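Local coordinates for protein antitoxin epsilon (Streptococcus pyogenes, PDB 1GVN) that neutralises its cognate zeta toxin in a plasmid-borne postsegregational killing system and must be made continuously to keep that toxin in check, at residues A[7-10]-A[11-15]; A[46-49]-A[50-53]; A[54-58]-A[59-63]; A[70-73]-A[74-78]. All coordinates share one frame; numbering follows the deposited sequence.

Interaction 1. Residues A[7-10]-A[11-15]; sequences KTFE and IEIIN
F9 and I13, one helical turn apart, make the tightest side-chain contact of this stretch. CG1 of I13 lies 3.5 Å from CE1 of F9, and the CD1 methyl of I13 follows at 3.9 Å from the same F9 CE1, so both atoms of the longer isoleucine branch rest obliquely against the far part of the ring. F9 holds its CG anti to its backbone N (chi1 -176°), whereas I13 puts its CG1 beside its own N, which turns that branch back toward the preceding turn. The same habit recurs along the helix: CG1 of I11 sits 3.2 Å from O of K7, and CG1 of I14 sits 3.2 Å from O of E10. Each of these carbonyls already accepts the regular helix bond four residues on, the straightest being I14 N to E10 O at 2.9 Å (166°), so methylenes fill in beside backbone oxygens that are already engaged. The looser side carries K7 and E12. The K7 chain leads off from the helix. The E12 side chain has a sulfate ion about 4 Å away, and E16, of like charge, stands near its OE1. T8, by contrast, bonds through OG1 to T4 O and to a polar side chain in the chain of another protein. This helix, 5-31, lies against helix 63-83, where K7, E10 and I11 meet L66, I13 meets H70, and E10 OE2 is hydrogen-bonded to H70 ND1, while I11 and I14 reach L58 in the connecting loop.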
loop_
_atom_site.group_PDB
_atom_site.type_symbol
_atom_site.label_atom_id
_atom_site.label_comp_id
_atom_site.label_asym_id
_atom_site.label_seq_id
_atom_site.Cartn_x
_atom_site.Cartn_y
_atom_site.Cartn_z
ATOM N N LYS A 7 -16.213 -7.346 -15.521
ATOM C CA LYS A 7 -15.580 -7.589 -14.229
ATOM C C LYS A 7 -14.525 -8.680 -14.351
ATOM O O LYS A 7 -13.459 -8.597 -13.744
ATOM C CB LYS A 7 -16.621 -7.998 -13.183
ATOM C CG LYS A 7 -17.544 -6.875 -12.726
ATOM C CD LYS A 7 -18.422 -7.341 -11.567
ATOM C CE LYS A 7 -19.323 -8.498 -11.980
ATOM N NZ LYS A 7 -19.998 -9.133 -10.815
ATOM N N THR A 8 -14.834 -9.703 -15.140
ATOM C CA THR A 8 -13.919 -10.811 -15.363
ATOM C C THR A 8 -12.626 -10.307 -15.994
ATOM O O THR A 8 -11.536 -10.727 -15.610
ATOM C CB THR A 8 -14.544 -11.874 -16.299
ATOM O OG1 THR A 8 -15.658 -12.489 -15.644
ATOM C CG2 THR A 8 -13.516 -12.943 -16.668
ATOM N N PHE A 9 -12.751 -9.410 -16.968
ATOM C CA PHE A 9 -11.582 -8.863 -17.644
ATOM C C PHE A 9 -10.758 -8.026 -16.662
ATOM O O PHE A 9 -9.526 -8.109 -16.632
ATOM C CB PHE A 9 -12.012 -8.006 -18.843
ATOM C CG PHE A 9 -10.860 -7.469 -19.651
ATOM C CD1 PHE A 9 -10.228 -6.284 -19.289
ATOM C CD2 PHE A 9 -10.398 -8.159 -20.769
ATOM C CE1 PHE A 9 -9.153 -5.791 -20.030
ATOM C CE2 PHE A 9 -9.321 -7.674 -21.517
ATOM C CZ PHE A 9 -8.699 -6.491 -21.146
ATOM N N GLU A 10 -11.446 -7.225 -15.856
ATOM C CA GLU A 10 -10.773 -6.391 -14.865
ATOM C C GLU A 10 -9.978 -7.297 -13.925
ATOM O O GLU A 10 -8.832 -7.010 -13.593
ATOM C CB GLU A 10 -11.800 -5.598 -14.056
ATOM C CG GLU A 10 -11.209 -4.444 -13.253
ATOM C CD GLU A 10 -10.714 -3.312 -14.138
ATOM O OE1 GLU A 10 -11.048 -3.309 -15.344
ATOM O OE2 GLU A 10 -10.003 -2.419 -13.631
ATOM N N ILE A 11 -10.595 -8.396 -13.502
ATOM C CA ILE A 11 -9.940 -9.339 -12.605
ATOM C C ILE A 11 -8.723 -9.997 -13.255
ATOM O O ILE A 11 -7.702 -10.207 -12.601
ATOM C CB ILE A 11 -10.933 -10.423 -12.124
ATOM C CG1 ILE A 11 -11.966 -9.779 -11.186
ATOM C CG2 ILE A 11 -10.185 -11.559 -11.427
ATOM C CD1 ILE A 11 -13.034 -10.723 -10.672
ATOM N N GLU A 12 -8.824 -10.315 -14.541
ATOM C CA GLU A 12 -7.708 -10.939 -15.242
ATOM C C GLU A 12 -6.516 -9.986 -15.290
ATOM O O GLU A 12 -5.367 -10.402 -15.130
ATOM C CB GLU A 12 -8.122 -11.334 -16.663
ATOM C CG GLU A 12 -7.073 -12.150 -17.411
ATOM C CD GLU A 12 -6.231 -11.318 -18.371
ATOM O OE1 GLU A 12 -5.698 -10.266 -17.956
ATOM O OE2 GLU A 12 -6.094 -11.726 -19.547
ATOM N N ILE A 13 -6.789 -8.706 -15.513
ATOM C CA ILE A 13 -5.720 -7.710 -15.574
ATOM C C ILE A 13 -5.101 -7.543 -14.186
ATOM O O ILE A 13 -3.879 -7.522 -14.044
ATOM C CB ILE A 13 -6.252 -6.345 -16.078
ATOM C CG1 ILE A 13 -6.757 -6.483 -17.520
ATOM C CG2 ILE A 13 -5.152 -5.285 -16.009
ATOM C CD1 ILE A 13 -5.697 -6.904 -18.524
ATOM N N ILE A 14 -5.945 -7.432 -13.164
ATOM C CA ILE A 14 -5.457 -7.290 -11.796
ATOM C C ILE A 14 -4.524 -8.443 -11.441
ATOM O O ILE A 14 -3.427 -8.225 -10.936
ATOM C CB ILE A 14 -6.613 -7.277 -10.767
ATOM C CG1 ILE A 14 -7.406 -5.977 -10.890
ATOM C CG2 ILE A 14 -6.054 -7.433 -9.338
ATOM C CD1 ILE A 14 -8.672 -5.961 -10.072
ATOM N N ASN A 15 -4.960 -9.670 -11.706
ATOM C CA ASN A 15 -4.145 -10.832 -11.380
ATOM C C ASN A 15 -2.800 -10.822 -12.088
ATOM O O ASN A 15 -1.794 -11.219 -11.510
ATOM C CB ASN A 15 -4.903 -12.128 -11.685
ATOM C CG ASN A 15 -6.006 -12.400 -10.679
ATOM O OD1 ASN A 15 -5.900 -12.008 -9.516
ATOM N ND2 ASN A 15 -7.059 -13.083 -11.112
#

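Interaction 2. Residues A[46-49]-A[50-53]; sequences LLNQ and LKLA
L46 and L50 touch through their branches, with CD1 of L46 4.2 Å from CG of L50, while one residue on, the aliphatic part of K51 runs past L47 and brings its CE to 4.0 Å from L47 CG. The carbonyls of 46-49 are each taken by the amide four residues on. L50 N to L46 O and K51 N to L47 O both measure 2.9 Å; L52 N to N48 O is a little longer at 3.1 Å, and A53 N to Q49 O closes the set at 2.9 Å. L52 O accepts from N45 ND2 of the second subunit. Side-chain groups look elsewhere for partners. The extended chain of Q49 (chi2 180°) carries its amide out to N45, whose OD1 takes NE2, and to the second subunit, where Y72 OH bonds OE1. The ammonium of K51 is bonded to Y22 OH and makes salt bridges to acidic side-chain groups in the chain of another protein, whereas OD1 of N48 merely lies 3.8 Å from K51 CD. The i to i+4 bonding marks an alpha-helix, here helix 42-54 of a three-helix bundle: L46, L47 and L50 face the other two helices, while N48, Q49 and L52 face the second subunit.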
loop_
_atom_site.group_PDB
_atom_site.type_symbol
_atom_site.label_atom_id
_atom_site.label_comp_id
_atom_site.label_asym_id
_atom_site.label_seq_id
_atom_site.Cartn_x
_atom_site.Cartn_y
_atom_site.Cartn_z
ATOM N N LEU A 46 6.648 -3.827 2.930
ATOM C CA LEU A 46 5.898 -3.721 1.683
ATOM C C LEU A 46 5.420 -5.096 1.228
ATOM O O LEU A 46 4.268 -5.262 0.820
ATOM C CB LEU A 46 6.767 -3.103 0.584
ATOM C CG LEU A 46 6.150 -3.082 -0.820
ATOM C CD1 LEU A 46 4.847 -2.306 -0.802
ATOM C CD2 LEU A 46 7.129 -2.461 -1.797
ATOM N N LEU A 47 6.312 -6.079 1.285
ATOM C CA LEU A 47 5.962 -7.436 0.886
ATOM C C LEU A 47 4.750 -7.914 1.683
ATOM O O LEU A 47 3.812 -8.483 1.124
ATOM C CB LEU A 47 7.138 -8.390 1.133
ATOM C CG LEU A 47 6.868 -9.864 0.792
ATOM C CD1 LEU A 47 6.710 -10.023 -0.712
ATOM C CD2 LEU A 47 8.015 -10.738 1.288
ATOM N N ASN A 48 4.777 -7.676 2.991
ATOM C CA ASN A 48 3.690 -8.097 3.860
ATOM C C ASN A 48 2.382 -7.389 3.547
ATOM O O ASN A 48 1.313 -7.986 3.651
ATOM C CB ASN A 48 4.080 -7.912 5.327
ATOM C CG ASN A 48 5.155 -8.901 5.761
ATOM O OD1 ASN A 48 5.268 -9.985 5.191
ATOM N ND2 ASN A 48 5.935 -8.539 6.772
ATOM N N GLN A 49 2.476 -6.120 3.159
ATOM C CA GLN A 49 1.262 -5.413 2.774
ATOM C C GLN A 49 0.666 -5.995 1.496
ATOM O O GLN A 49 -0.525 -6.131 1.354
ATOM C CB GLN A 49 1.544 -3.920 2.590
ATOM C CG GLN A 49 1.907 -3.195 3.876
ATOM C CD GLN A 49 2.182 -1.721 3.654
ATOM O OE1 GLN A 49 1.315 -0.981 3.190
ATOM N NE2 GLN A 49 3.392 -1.290 3.988
ATOM N N LEU A 50 1.577 -6.385 0.597
ATOM C CA LEU A 50 1.148 -6.983 -0.663
ATOM C C LEU A 50 0.504 -8.344 -0.401
ATOM O O LEU A 50 -0.469 -8.714 -1.064
ATOM C CB LEU A 50 2.335 -7.121 -1.627
ATOM C CG LEU A 50 3.030 -5.823 -2.074
ATOM C CD1 LEU A 50 4.033 -6.131 -3.189
ATOM C CD2 LEU A 50 2.001 -4.823 -2.575
ATOM N N LYS A 51 1.039 -9.087 0.566
ATOM C CA LYS A 51 0.466 -10.387 0.918
ATOM C C LYS A 51 -0.962 -10.166 1.427
ATOM O O LYS A 51 -1.885 -10.917 1.107
ATOM C CB LYS A 51 1.299 -11.068 2.016
ATOM C CG LYS A 51 2.663 -11.584 1.542
ATOM C CD LYS A 51 3.472 -12.183 2.703
ATOM C CE LYS A 51 4.722 -12.915 2.208
ATOM N NZ LYS A 51 4.394 -14.257 1.639
ATOM N N LEU A 52 -1.135 -9.117 2.221
ATOM C CA LEU A 52 -2.441 -8.793 2.778
ATOM C C LEU A 52 -3.405 -8.436 1.644
ATOM O O LEU A 52 -4.566 -8.852 1.635
ATOM C CB LEU A 52 -2.292 -7.624 3.758
ATOM C CG LEU A 52 -3.400 -7.375 4.780
ATOM C CD1 LEU A 52 -2.961 -6.278 5.740
ATOM C CD2 LEU A 52 -4.680 -6.991 4.073
ATOM N N ALA A 53 -2.912 -7.675 0.678
ATOM C CA ALA A 53 -3.722 -7.265 -0.463
ATOM C C ALA A 53 -4.218 -8.464 -1.271
ATOM O O ALA A 53 -5.358 -8.482 -1.737
ATOM C CB ALA A 53 -2.907 -6.329 -1.359
#

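Interaction 3. Residues A[54-58]-A[59-63]; sequences KRVNL and FDYSL
N57 reaches forward over the chain to F59, and hydrogen bonds do most of the work. Its side-chain OD1 accepts from F59 N at 3.1 Å, with the donor well above the amide carbonyl plane, and the same oxygen lies 3.3 Å from F59 CD2. With CG anti to the backbone N (chi1 167°), the amide is swung beside the carbonyl carbon, within reach of F59 and D60. N57 also uses its backbone: its O accepts from D60 N at 3.1 Å, and L58 O takes Y61 N at 3.2 Å, again from above the carbonyl plane. Side chain to residue i+2 is the signature of an Asx turn, and the two i to i+3 backbone bonds beside it mark a short 3-10 turn; together they form a turn within the connection between helix 42-54 and helix 63-83. A water adds to the backbone bonding, donating 2.8 Å to L58 O and 2.7 Å to Y61 O. S62 then takes the N-cap position of the next helix, where its side chain caps a backbone N and its own N bonds E65 OE1.

Apolar contacts are fewer. CD2 of L58 meets CD2 of Y61 at 4.1 Å, the two side chains running obliquely, and CB of V56 comes to 4.3 Å from Y61 CZ, the side chains nearly at right angles. The tyrosine hydroxyl is held by Q40 O of the second subunit. L58 continues inward onto L66, whereas N57 and F59 pack on side chains of another protein.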
loop_
_atom_site.group_PDB
_atom_site.type_symbol
_atom_site.label_atom_id
_atom_site.label_comp_id
_atom_site.label_asym_id
_atom_site.label_seq_id
_atom_site.Cartn_x
_atom_site.Cartn_y
_atom_site.Cartn_z
ATOM N N LYS A 54 -3.353 -9.462 -1.424
ATOM C CA LYS A 54 -3.657 -10.666 -2.196
ATOM C C LYS A 54 -4.596 -11.680 -1.543
ATOM O O LYS A 54 -5.027 -12.635 -2.191
ATOM C CB LYS A 54 -2.353 -11.374 -2.569
ATOM C CG LYS A 54 -1.517 -10.651 -3.606
ATOM C CD LYS A 54 -0.177 -11.355 -3.787
ATOM C CE LYS A 54 -0.373 -12.811 -4.187
ATOM N NZ LYS A 54 0.856 -13.611 -3.981
ATOM N N ARG A 55 -4.916 -11.487 -0.270
ATOM C CA ARG A 55 -5.802 -12.420 0.422
ATOM C C ARG A 55 -7.280 -12.239 0.077
ATOM O O ARG A 55 -8.107 -13.089 0.413
ATOM C CB ARG A 55 -5.639 -12.282 1.935
ATOM C CG ARG A 55 -4.304 -12.742 2.483
ATOM C CD ARG A 55 -4.297 -12.575 3.993
ATOM N NE ARG A 55 -3.046 -13.011 4.603
ATOM C CZ ARG A 55 -2.793 -12.932 5.904
ATOM N NH1 ARG A 55 -3.705 -12.433 6.728
ATOM N NH2 ARG A 55 -1.629 -13.351 6.384
ATOM N N VAL A 56 -7.613 -11.144 -0.596
ATOM C CA VAL A 56 -9.006 -10.864 -0.931
ATOM C C VAL A 56 -9.586 -11.693 -2.070
ATOM O O VAL A 56 -8.864 -12.139 -2.963
ATOM C CB VAL A 56 -9.202 -9.377 -1.291
ATOM C CG1 VAL A 56 -8.700 -8.495 -0.156
ATOM C CG2 VAL A 56 -8.473 -9.055 -2.573
ATOM N N ASN A 57 -10.900 -11.897 -2.026
ATOM C CA ASN A 57 -11.596 -12.635 -3.081
ATOM C C ASN A 57 -12.210 -11.615 -4.027
ATOM O O ASN A 57 -13.266 -11.046 -3.738
ATOM C CB ASN A 57 -12.704 -13.515 -2.512
ATOM C CG ASN A 57 -13.632 -14.035 -3.597
ATOM O OD1 ASN A 57 -13.193 -14.324 -4.709
ATOM N ND2 ASN A 57 -14.915 -14.156 -3.280
ATOM N N LEU A 58 -11.549 -11.397 -5.160
ATOM C CA LEU A 58 -12.002 -10.422 -6.138
ATOM C C LEU A 58 -13.359 -10.729 -6.749
ATOM O O LEU A 58 -14.011 -9.837 -7.279
ATOM C CB LEU A 58 -10.961 -10.275 -7.251
ATOM C CG LEU A 58 -9.552 -9.883 -6.791
ATOM C CD1 LEU A 58 -8.605 -9.881 -7.992
ATOM C CD2 LEU A 58 -9.588 -8.507 -6.124
ATOM N N PHE A 59 -13.791 -11.983 -6.677
ATOM C CA PHE A 59 -15.077 -12.352 -7.253
ATOM C C PHE A 59 -16.254 -11.808 -6.456
ATOM O O PHE A 59 -17.397 -11.856 -6.910
ATOM C CB PHE A 59 -15.176 -13.875 -7.377
ATOM C CG PHE A 59 -14.133 -14.466 -8.277
ATOM C CD1 PHE A 59 -14.034 -14.056 -9.602
ATOM C CD2 PHE A 59 -13.220 -15.395 -7.791
ATOM C CE1 PHE A 59 -13.037 -14.557 -10.434
ATOM C CE2 PHE A 59 -12.220 -15.903 -8.609
ATOM C CZ PHE A 59 -12.127 -15.481 -9.938
ATOM N N ASP A 60 -15.969 -11.270 -5.278
ATOM C CA ASP A 60 -17.008 -10.723 -4.412
ATOM C C ASP A 60 -17.112 -9.203 -4.548
ATOM O O ASP A 60 -18.008 -8.580 -3.972
ATOM C CB ASP A 60 -16.701 -11.114 -2.959
ATOM C CG ASP A 60 -17.683 -10.522 -1.964
ATOM O OD1 ASP A 60 -18.905 -10.725 -2.134
ATOM O OD2 ASP A 60 -17.227 -9.860 -1.004
ATOM N N TYR A 61 -16.206 -8.615 -5.325
ATOM C CA TYR A 61 -16.172 -7.166 -5.515
ATOM C C TYR A 61 -17.000 -6.620 -6.668
ATOM O O TYR A 61 -17.177 -7.275 -7.694
ATOM C CB TYR A 61 -14.727 -6.693 -5.711
ATOM C CG TYR A 61 -13.886 -6.646 -4.455
ATOM C CD1 TYR A 61 -14.412 -7.017 -3.216
ATOM C CD2 TYR A 61 -12.565 -6.207 -4.503
ATOM C CE1 TYR A 61 -13.642 -6.948 -2.057
ATOM C CE2 TYR A 61 -11.790 -6.135 -3.353
ATOM C CZ TYR A 61 -12.333 -6.506 -2.133
ATOM O OH TYR A 61 -11.563 -6.431 -0.993
ATOM N N SER A 62 -17.492 -5.399 -6.487
ATOM C CA SER A 62 -18.264 -4.723 -7.516
ATOM C C SER A 62 -17.243 -4.228 -8.532
ATOM O O SER A 62 -16.038 -4.260 -8.273
ATOM C CB SER A 62 -19.012 -3.528 -6.924
ATOM O OG SER A 62 -18.100 -2.559 -6.422
ATOM N N LEU A 63 -17.720 -3.766 -9.680
ATOM C CA LEU A 63 -16.824 -3.269 -10.710
ATOM C C LEU A 63 -16.035 -2.073 -10.189
ATOM O O LEU A 63 -14.856 -1.922 -10.493
ATOM C CB LEU A 63 -17.614 -2.866 -11.954
ATOM C CG LEU A 63 -16.804 -2.194 -13.065
ATOM C CD1 LEU A 63 -15.707 -3.132 -13.549
ATOM C CD2 LEU A 63 -17.733 -1.816 -14.212
HETATM O O HOH W 1 -16.185 -9.421 -8.988
#

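Interaction 4. Residues A[70-73]-A[74-78]; sequences HEYW and RSMNR
Y72 O is gripped twice: S75 OG donates to it at 2.7 Å, and M76 N at 2.9 Å. The hydroxyl arrives there because S75 holds OG between its backbone N and its carbonyl carbon (chi1 66°), the crowded position, which aims it back at the preceding turn. M76 then bends over the Y72 ring. Its CG stands 4.0 Å from the Y72 ring centroid, a CH-pi contact over one face, and its sulfur lies farther off and obliquely in a Met-aromatic contact.

The other side of the helix is ionic. E71 divides its carboxylate between two arginines: OE1 offers its anti lone pair to R74 NH1 at 2.9 Å, while OE2 receives R78 NH2 at 3.1 Å, almost in the R78 guanidinium plane. A water closes the circle, donating to E71 OE1 at 2.7 Å and accepting from R78 NH1. R74 does more than pair with the acid, since its extended chain lays the guanidinium flat on the H70 ring, centres 3.7 Å apart and planes at 22°, with NH2 over the middle of the imidazole. Its NE meets an acidic side chain in the chain of another protein, and H70 NE2 is bonded to an acidic side chain there too. With ND1 on E10 OE2, both H70 nitrogens face carboxylates, which would favour a protonated imidazole; the surrounding acids probably offset its closeness to R74, and the E71, R74 and R78 network probably fixes R74 in the pose from which it meets that other protein.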
loop_
_atom_site.group_PDB
_atom_site.type_symbol
_atom_site.label_atom_id
_atom_site.label_comp_id
_atom_site.label_asym_id
_atom_site.label_seq_id
_atom_site.Cartn_x
_atom_site.Cartn_y
_atom_site.Cartn_z
ATOM N N HIS A 70 -7.482 -2.276 -8.962
ATOM C CA HIS A 70 -6.606 -2.151 -10.116
ATOM C C HIS A 70 -5.671 -0.952 -9.921
ATOM O O HIS A 70 -4.476 -1.036 -10.205
ATOM C CB HIS A 70 -7.447 -1.990 -11.388
ATOM C CG HIS A 70 -6.662 -2.117 -12.657
ATOM N ND1 HIS A 70 -7.263 -2.211 -13.895
ATOM C CD2 HIS A 70 -5.328 -2.152 -12.883
ATOM C CE1 HIS A 70 -6.331 -2.296 -14.828
ATOM N NE2 HIS A 70 -5.150 -2.261 -14.241
ATOM N N GLU A 71 -6.208 0.158 -9.424
ATOM C CA GLU A 71 -5.385 1.343 -9.193
ATOM C C GLU A 71 -4.368 1.062 -8.085
ATOM O O GLU A 71 -3.228 1.520 -8.147
ATOM C CB GLU A 71 -6.258 2.540 -8.812
ATOM C CG GLU A 71 -5.477 3.811 -8.464
ATOM C CD GLU A 71 -4.424 4.171 -9.500
ATOM O OE1 GLU A 71 -4.595 3.808 -10.683
ATOM O OE2 GLU A 71 -3.429 4.829 -9.136
ATOM N N TYR A 72 -4.788 0.312 -7.071
ATOM C CA TYR A 72 -3.899 -0.051 -5.969
ATOM C C TYR A 72 -2.631 -0.679 -6.536
ATOM O O TYR A 72 -1.511 -0.297 -6.184
ATOM C CB TYR A 72 -4.574 -1.071 -5.048
ATOM C CG TYR A 72 -3.638 -1.677 -4.021
ATOM C CD1 TYR A 72 -3.402 -1.043 -2.804
ATOM C CD2 TYR A 72 -2.961 -2.870 -4.285
ATOM C CE1 TYR A 72 -2.511 -1.582 -1.868
ATOM C CE2 TYR A 72 -2.068 -3.417 -3.355
ATOM C CZ TYR A 72 -1.849 -2.770 -2.153
ATOM O OH TYR A 72 -0.978 -3.314 -1.229
ATOM N N TRP A 73 -2.813 -1.655 -7.416
ATOM C CA TRP A 73 -1.679 -2.339 -8.004
ATOM C C TRP A 73 -0.870 -1.454 -8.929
ATOM O O TRP A 73 0.336 -1.641 -9.060
ATOM C CB TRP A 73 -2.142 -3.616 -8.704
ATOM C CG TRP A 73 -2.547 -4.639 -7.697
ATOM C CD1 TRP A 73 -3.818 -5.017 -7.371
ATOM C CD2 TRP A 73 -1.678 -5.343 -6.808
ATOM N NE1 TRP A 73 -3.791 -5.913 -6.325
ATOM C CE2 TRP A 73 -2.489 -6.130 -5.962
ATOM C CE3 TRP A 73 -0.286 -5.383 -6.642
ATOM C CZ2 TRP A 73 -1.957 -6.949 -4.963
ATOM C CZ3 TRP A 73 0.243 -6.197 -5.650
ATOM C CH2 TRP A 73 -0.594 -6.970 -4.821
ATOM N N ARG A 74 -1.518 -0.481 -9.563
ATOM C CA ARG A 74 -0.777 0.433 -10.421
ATOM C C ARG A 74 0.118 1.265 -9.504
ATOM O O ARG A 74 1.301 1.453 -9.787
ATOM C CB ARG A 74 -1.703 1.386 -11.190
ATOM C CG ARG A 74 -2.620 0.737 -12.222
ATOM C CD ARG A 74 -3.182 1.809 -13.166
ATOM N NE ARG A 74 -4.289 1.326 -13.987
ATOM C CZ ARG A 74 -5.568 1.411 -13.638
ATOM N NH1 ARG A 74 -5.908 1.966 -12.480
ATOM N NH2 ARG A 74 -6.510 0.939 -14.446
ATOM N N SER A 75 -0.441 1.758 -8.401
ATOM C CA SER A 75 0.354 2.580 -7.489
ATOM C C SER A 75 1.491 1.798 -6.847
ATOM O O SER A 75 2.587 2.330 -6.682
ATOM C CB SER A 75 -0.516 3.217 -6.394
ATOM O OG SER A 75 -1.059 2.245 -5.520
ATOM N N MET A 76 1.239 0.547 -6.477
ATOM C CA MET A 76 2.293 -0.266 -5.870
ATOM C C MET A 76 3.329 -0.640 -6.924
ATOM O O MET A 76 4.492 -0.898 -6.601
ATOM C CB MET A 76 1.705 -1.525 -5.220
ATOM C CG MET A 76 0.995 -1.241 -3.897
ATOM S SD MET A 76 2.120 -0.473 -2.688
ATOM C CE MET A 76 1.380 -0.966 -1.150
ATOM N N ASN A 77 2.909 -0.674 -8.186
ATOM C CA ASN A 77 3.834 -0.985 -9.268
ATOM C C ASN A 77 4.833 0.172 -9.295
ATOM O O ASN A 77 6.050 -0.032 -9.339
ATOM C CB ASN A 77 3.084 -1.092 -10.603
ATOM C CG ASN A 77 3.987 -1.521 -11.750
ATOM O OD1 ASN A 77 4.848 -2.388 -11.590
ATOM N ND2 ASN A 77 3.780 -0.926 -12.925
ATOM N N ARG A 78 4.302 1.389 -9.236
ATOM C CA ARG A 78 5.126 2.594 -9.241
ATOM C C ARG A 78 5.991 2.687 -7.986
ATOM O O ARG A 78 7.193 2.912 -8.065
ATOM C CB ARG A 78 4.243 3.847 -9.325
ATOM C CG ARG A 78 3.509 4.035 -10.657
ATOM C CD ARG A 78 2.872 5.420 -10.723
ATOM N NE ARG A 78 1.762 5.587 -9.782
ATOM C CZ ARG A 78 0.493 5.295 -10.060
ATOM N NH1 ARG A 78 0.163 4.821 -11.253
ATOM N NH2 ARG A 78 -0.449 5.484 -9.146
HETATM O O HOH W 2 -2.633 5.194 -11.955
#

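Overall arrangement
Interactions 1 and 4 are largely buried and hold helices 5-31 and 63-83 together; interaction 2 is partly buried, and interaction 3 lies at the surface. The chemistry follows the place. Interactions 1, 2 and 4 are all regular helix and differ in their side chains: aliphatic packing dominates the first two, while interaction 4 combines an aromatic side with a salt-bridge network. Interaction 3 trades helical regularity for turn bonds and a water. Helix 42-54, in interaction 2, meets interaction 4 where A53 and L50 touch Y72 and L46 touches M76. Interaction 3 leans on interaction 1 through F59 against I11. Interactions 2, 3 and 4 also contact the second subunit, and all four approach the chain of another protein.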